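Local coordinates for protein mitochondrial ubiquitin ligase activator of NFKB 1 (Homo sapiens, PDB 6M2D) that acts as a RING-type E3 ubiquitin ligase of the mitochondrial outer membrane, passing ubiquitin from an E2 conjugating enzyme to substrates such as AKT1, at residues S5-C10 with V25-E30; C17-C22 with K39-C44. All coordinates share one frame; numbering follows the deposited sequence.

Interaction 1 of 2, residues S5-C10 with V25-E30; sequences SACVVC and VCSCTE. With ZN (zinc ion), chain G.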
loop_
_atom_site.group_PDB
_atom_site.type_symbol
_atom_site.label_atom_id
_atom_site.label_comp_id
_atom_site.label_asym_id
_atom_site.label_seq_id
_atom_site.Cartn_x
_atom_site.Cartn_y
_atom_site.Cartn_z
ATOM N N SER A 5 5.669 -2.512 10.154
ATOM C CA SER A 5 6.553 -1.962 9.131
ATOM C C SER A 5 6.657 -2.772 7.845
ATOM O O SER A 5 7.108 -2.219 6.836
ATOM C CB SER A 5 7.972 -1.764 9.686
ATOM O OG SER A 5 7.955 -1.110 10.951
ATOM N N ALA A 6 6.267 -4.041 7.833
ATOM C CA ALA A 6 6.386 -4.841 6.618
ATOM C C ALA A 6 5.144 -4.691 5.744
ATOM O O ALA A 6 4.025 -4.641 6.249
ATOM C CB ALA A 6 6.610 -6.316 6.957
ATOM N N CYS A 7 5.356 -4.613 4.428
ATOM C CA CYS A 7 4.257 -4.616 3.467
ATOM C C CYS A 7 3.313 -5.786 3.741
ATOM O O CYS A 7 3.748 -6.933 3.865
ATOM C CB CYS A 7 4.812 -4.713 2.045
ATOM S SG CYS A 7 3.557 -4.995 0.775
ATOM N N VAL A 8 2.014 -5.485 3.858
ATOM C CA VAL A 8 1.040 -6.508 4.247
ATOM C C VAL A 8 0.754 -7.508 3.142
ATOM O O VAL A 8 0.067 -8.506 3.389
ATOM C CB VAL A 8 -0.308 -5.903 4.697
ATOM C CG1 VAL A 8 -0.097 -4.835 5.752
ATOM C CG2 VAL A 8 -1.080 -5.374 3.493
ATOM N N VAL A 9 1.262 -7.270 1.937
ATOM C CA VAL A 9 1.010 -8.129 0.785
ATOM C C VAL A 9 2.139 -9.131 0.568
ATOM O O VAL A 9 1.901 -10.336 0.473
ATOM C CB VAL A 9 0.776 -7.263 -0.471
ATOM C CG1 VAL A 9 0.414 -8.137 -1.673
ATOM C CG2 VAL A 9 -0.308 -6.213 -0.190
ATOM N N CYS A 10 3.379 -8.653 0.465
ATOM C CA CYS A 10 4.510 -9.556 0.259
ATOM C C CYS A 10 5.190 -9.960 1.559
ATOM O O CYS A 10 5.819 -11.025 1.608
ATOM C CB CYS A 10 5.550 -8.923 -0.675
ATOM S SG CYS A 10 6.398 -7.433 -0.044
ATOM N N VAL A 25 -1.531 3.090 4.997
ATOM C CA VAL A 25 -0.129 2.828 4.688
ATOM C C VAL A 25 0.085 1.340 4.920
ATOM O O VAL A 25 0.321 0.914 6.053
ATOM C CB VAL A 25 0.819 3.658 5.564
ATOM C CG1 VAL A 25 2.278 3.295 5.271
ATOM C CG2 VAL A 25 0.573 5.143 5.372
ATOM N N CYS A 26 -0.012 0.534 3.867
ATOM C CA CYS A 26 0.111 -0.905 4.064
ATOM C C CYS A 26 0.987 -1.616 3.049
ATOM O O CYS A 26 1.204 -2.818 3.217
ATOM C CB CYS A 26 -1.271 -1.581 4.039
ATOM S SG CYS A 26 -2.206 -1.254 2.524
ATOM N N SER A 27 1.488 -0.954 2.007
ATOM C CA SER A 27 2.064 -1.699 0.898
ATOM C C SER A 27 3.374 -1.075 0.430
ATOM O O SER A 27 3.587 0.134 0.557
ATOM C CB SER A 27 1.069 -1.776 -0.279
ATOM O OG SER A 27 1.715 -2.176 -1.476
ATOM N N CYS A 28 4.253 -1.918 -0.114
ATOM C CA CYS A 28 5.399 -1.424 -0.857
ATOM C C CYS A 28 4.966 -1.065 -2.273
ATOM O O CYS A 28 3.839 -1.346 -2.692
ATOM C CB CYS A 28 6.514 -2.462 -0.897
ATOM S SG CYS A 28 6.153 -3.902 -1.944
ATOM N N THR A 29 5.882 -0.455 -3.031
ATOM C CA THR A 29 5.506 0.032 -4.356
ATOM C C THR A 29 5.315 -1.114 -5.346
ATOM O O THR A 29 4.417 -1.063 -6.194
ATOM C CB THR A 29 6.547 1.021 -4.886
ATOM O OG1 THR A 29 6.912 1.938 -3.849
ATOM C CG2 THR A 29 5.964 1.808 -6.051
ATOM N N GLU A 30 6.151 -2.154 -5.259
ATOM C CA GLU A 30 6.034 -3.269 -6.198
ATOM C C GLU A 30 4.698 -3.981 -6.047
ATOM O O GLU A 30 4.061 -4.346 -7.041
ATOM C CB GLU A 30 7.195 -4.247 -6.001
ATOM C CG GLU A 30 8.323 -4.079 -7.014
ATOM C CD GLU A 30 9.417 -5.124 -6.855
ATOM O OE1 GLU A 30 9.147 -6.184 -6.245
ATOM O OE2 GLU A 30 10.549 -4.873 -7.329
HETATM ZN ZN ZN G . 5.005 -5.723 -0.965
#
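Cys26, Cys7 and Cys28 carry most of the contact between residues 5-10 and 25-30, two turns of chain drawn together round a zinc ion. Val8 N gives its hydrogen to Cys26 O at 2.9 Å, a nearly straight bond that meets the oxygen almost head-on, with a C=O...N angle of 172°. Both Val8 methyls lie against Cys26 CB, CG2 at 3.8 Å and CG1 at 3.9 Å, while Cys7 CA adds a CA-H...O contact to the Cys26 oxygen. The Cys26 side chain also packs on Phe19 and Pro42.

A chi1 of 171° swings Cys7 SG opposite the backbone N and onto the zinc, 2.4 Å away. There Cys28 N donates to Cys7 SG over 3.3 Å, at 164° about the hydrogen, and this bond ties the metal-bound sulfur of Cys7 to the second segment. From within its own turn the same sulfur also accepts Val9 N at 3.4 Å and, more weakly, Cys10 N. Cys28, the N-cap residue of helix 29-34, places its own SG on the metal, 3.9 Å from Cys7 SG, and Cys10 SG binds as well. Cys31 completes the four-cysteine site.

Backbone N-H groups directed at a metal-bound sulfur, as here at Cys7 SG, would be expected to spread its negative charge and stabilise the thiolate form.

Interaction 2 of 2, residues C17-C22 with K39-C44; sequences CVFLEC and KKCPIC. With ZN (zinc ion), chain H; SO4 (sulfate ion), chain J.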
loop_
_atom_site.group_PDB
_atom_site.type_symbol
_atom_site.label_atom_id
_atom_site.label_comp_id
_atom_site.label_asym_id
_atom_site.label_seq_id
_atom_site.Cartn_x
_atom_site.Cartn_y
_atom_site.Cartn_z
ATOM N N CYS A 17 4.031 3.288 0.702
ATOM C CA CYS A 17 2.991 3.973 -0.048
ATOM C C CYS A 17 1.877 4.426 0.885
ATOM O O CYS A 17 1.553 3.752 1.869
ATOM C CB CYS A 17 2.381 3.049 -1.116
ATOM S SG CYS A 17 3.529 2.429 -2.350
ATOM N N VAL A 18 1.287 5.573 0.567
ATOM C CA VAL A 18 0.011 5.997 1.133
ATOM C C VAL A 18 -1.043 5.859 0.046
ATOM O O VAL A 18 -0.874 6.382 -1.061
ATOM C CB VAL A 18 0.054 7.445 1.656
ATOM C CG1 VAL A 18 -1.265 7.784 2.359
ATOM C CG2 VAL A 18 1.242 7.652 2.587
ATOM N N PHE A 19 -2.133 5.164 0.361
ATOM C CA PHE A 19 -3.228 4.984 -0.578
ATOM C C PHE A 19 -4.280 6.060 -0.326
ATOM O O PHE A 19 -4.674 6.295 0.818
ATOM C CB PHE A 19 -3.844 3.586 -0.438
ATOM C CG PHE A 19 -2.964 2.471 -0.953
ATOM C CD1 PHE A 19 -1.971 2.721 -1.881
ATOM C CD2 PHE A 19 -3.142 1.174 -0.507
ATOM C CE1 PHE A 19 -1.160 1.700 -2.353
ATOM C CE2 PHE A 19 -2.336 0.147 -0.974
ATOM C CZ PHE A 19 -1.343 0.410 -1.899
ATOM N N LEU A 20 -4.721 6.715 -1.395
ATOM C CA LEU A 20 -5.800 7.692 -1.344
ATOM C C LEU A 20 -7.021 7.110 -2.045
ATOM O O LEU A 20 -6.890 6.497 -3.106
ATOM C CB LEU A 20 -5.365 9.003 -2.012
ATOM C CG LEU A 20 -4.157 9.685 -1.373
ATOM C CD1 LEU A 20 -4.003 11.104 -1.907
ATOM C CD2 LEU A 20 -4.313 9.692 0.139
ATOM N N GLU A 21 -8.212 7.336 -1.489
ATOM C CA GLU A 21 -8.451 8.287 -0.414
ATOM C C GLU A 21 -8.472 7.670 0.965
ATOM O O GLU A 21 -8.583 8.387 1.953
ATOM C CB GLU A 21 -9.789 9.000 -0.642
ATOM C CG GLU A 21 -9.917 9.687 -1.980
ATOM C CD GLU A 21 -8.914 10.815 -2.159
ATOM O OE1 GLU A 21 -8.502 11.421 -1.141
ATOM O OE2 GLU A 21 -8.538 11.095 -3.322
ATOM N N CYS A 22 -8.393 6.344 1.049
ATOM C CA CYS A 22 -8.598 5.716 2.348
ATOM C C CYS A 22 -7.511 6.101 3.351
ATOM O O CYS A 22 -7.749 6.070 4.564
ATOM C CB CYS A 22 -8.684 4.202 2.180
ATOM S SG CYS A 22 -7.129 3.472 1.704
ATOM N N LYS A 39 -7.740 -1.852 -8.725
ATOM C CA LYS A 39 -6.862 -1.888 -7.562
ATOM C C LYS A 39 -7.605 -1.458 -6.303
ATOM O O LYS A 39 -8.221 -0.389 -6.256
ATOM C CB LYS A 39 -5.643 -1.000 -7.808
ATOM C CG LYS A 39 -4.725 -1.537 -8.906
ATOM C CD LYS A 39 -3.464 -0.717 -9.025
ATOM C CE LYS A 39 -2.614 -1.141 -10.210
ATOM N NZ LYS A 39 -2.009 -2.476 -10.016
ATOM N N LYS A 40 -7.556 -2.308 -5.281
ATOM C CA LYS A 40 -8.246 -2.059 -4.026
ATOM C C LYS A 40 -7.260 -2.162 -2.872
ATOM O O LYS A 40 -6.307 -2.947 -2.914
ATOM C CB LYS A 40 -9.414 -3.045 -3.820
ATOM C CG LYS A 40 -10.415 -3.036 -4.967
ATOM C CD LYS A 40 -11.707 -3.763 -4.635
ATOM C CE LYS A 40 -12.689 -3.636 -5.798
ATOM N NZ LYS A 40 -13.967 -4.357 -5.563
ATOM N N CYS A 41 -7.507 -1.364 -1.838
ATOM C CA CYS A 41 -6.617 -1.339 -0.686
ATOM C C CYS A 41 -6.643 -2.682 0.032
ATOM O O CYS A 41 -7.730 -3.192 0.350
ATOM C CB CYS A 41 -7.026 -0.225 0.277
ATOM S SG CYS A 41 -6.137 -0.249 1.851
ATOM N N PRO A 42 -5.486 -3.296 0.302
ATOM C CA PRO A 42 -5.488 -4.573 1.036
ATOM C C PRO A 42 -6.145 -4.490 2.407
ATOM O O PRO A 42 -6.652 -5.506 2.898
ATOM C CB PRO A 42 -3.996 -4.919 1.142
ATOM C CG PRO A 42 -3.365 -4.209 -0.039
ATOM C CD PRO A 42 -4.148 -2.933 -0.201
ATOM N N ILE A 43 -6.175 -3.309 3.030
ATOM C CA ILE A 43 -6.704 -3.190 4.389
ATOM C C ILE A 43 -8.214 -3.041 4.375
ATOM O O ILE A 43 -8.933 -3.773 5.064
ATOM C CB ILE A 43 -6.061 -2.004 5.129
ATOM C CG1 ILE A 43 -4.548 -2.182 5.226
ATOM C CG2 ILE A 43 -6.701 -1.853 6.509
ATOM C CD1 ILE A 43 -4.150 -3.441 5.913
ATOM N N CYS A 44 -8.717 -2.069 3.625
ATOM C CA CYS A 44 -10.117 -1.698 3.717
ATOM C C CYS A 44 -10.914 -2.036 2.471
ATOM O O CYS A 44 -12.144 -1.915 2.499
ATOM C CB CYS A 44 -10.237 -0.195 4.032
ATOM S SG CYS A 44 -9.837 0.864 2.654
HETATM ZN ZN ZN H . -7.463 1.368 2.822
HETATM S S SO4 J . -13.725 -7.924 -4.299
HETATM O O1 SO4 J . -13.384 -8.528 -3.007
HETATM O O2 SO4 J . -12.781 -6.852 -4.620
HETATM O O3 SO4 J . -13.651 -8.941 -5.351
HETATM O O4 SO4 J . -15.084 -7.383 -4.218
#
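The second zinc site of the RING finger, built from three cysteines and a histidine, joins strand 17-20 and the turn just after it to the loop 39-44. Cys22 SG and Cys44 SG each bind the metal at 2.4 Å, and Cys41 SG binds at 2.3 Å; His24 ND1 supplies the fourth ligand. No hydrogen bond crosses between the segments, which are held by the metal and by side-chain packing. Cys22 CB lies 3.6 Å from Cys44 SG, the nearest approach of those two side chains.

Phe19 forms the apolar half. Its CG lies anti to the carbonyl carbon (chi1 -71°), and the ring extends from the strand to bring one edge against the loop. Pro42 CD meets Phe19 CE2 at 3.7 Å near the ring plane, the two side chains crossing at about a right angle. Cys41 SG sits at the same edge, 4.1 Å from Phe19 CD2, a sulfur-aromatic contact made 85° off the ring normal. The sulfur thus faces the zinc and the phenyl edge at once, and it also takes weak bonds from Ile43 N and Cys44 N within its own turn.

The Lys40 side chain sets off away from residues 17-22 and runs extended beyond CG to NZ, which hydrogen-bonds to O2 of a sulfate at 2.9 Å, an anion probably from the crystallisation liquor that Arg45 NH2 also holds. An alanine here is likely to leave the sulfate to Arg45, with one positive partner fewer.

A CxxC pair, Cys41 and Cys44, sharing a zinc with Cys22 and His24 is characteristic of the cross-braced C3HC4-type RING domain.

Overall arrangement
Interactions 1 and 2 are built on the two zinc sites of one RING domain, and their centres lie about 11 Å apart on opposite sides of the chain's centre; the two zinc ions lie 14.8 Å apart. Their segments alternate along the sequence, 5-10, 17-22, 25-30 and 39-44, so the ligand pairs interleave in the cross-brace of the RING fold. The two contacts also touch directly: Cys26 CB packs 3.5 Å from Ile43 CG1, and Ser27 CB comes within 3.6 Å of Phe19 CZ, so the Phe19 ring packs against both contacts. Residues 25-30 therefore serve the first zinc through Cys28 and the packing toward the second through Cys26. The zinc finger is required for ligase activity.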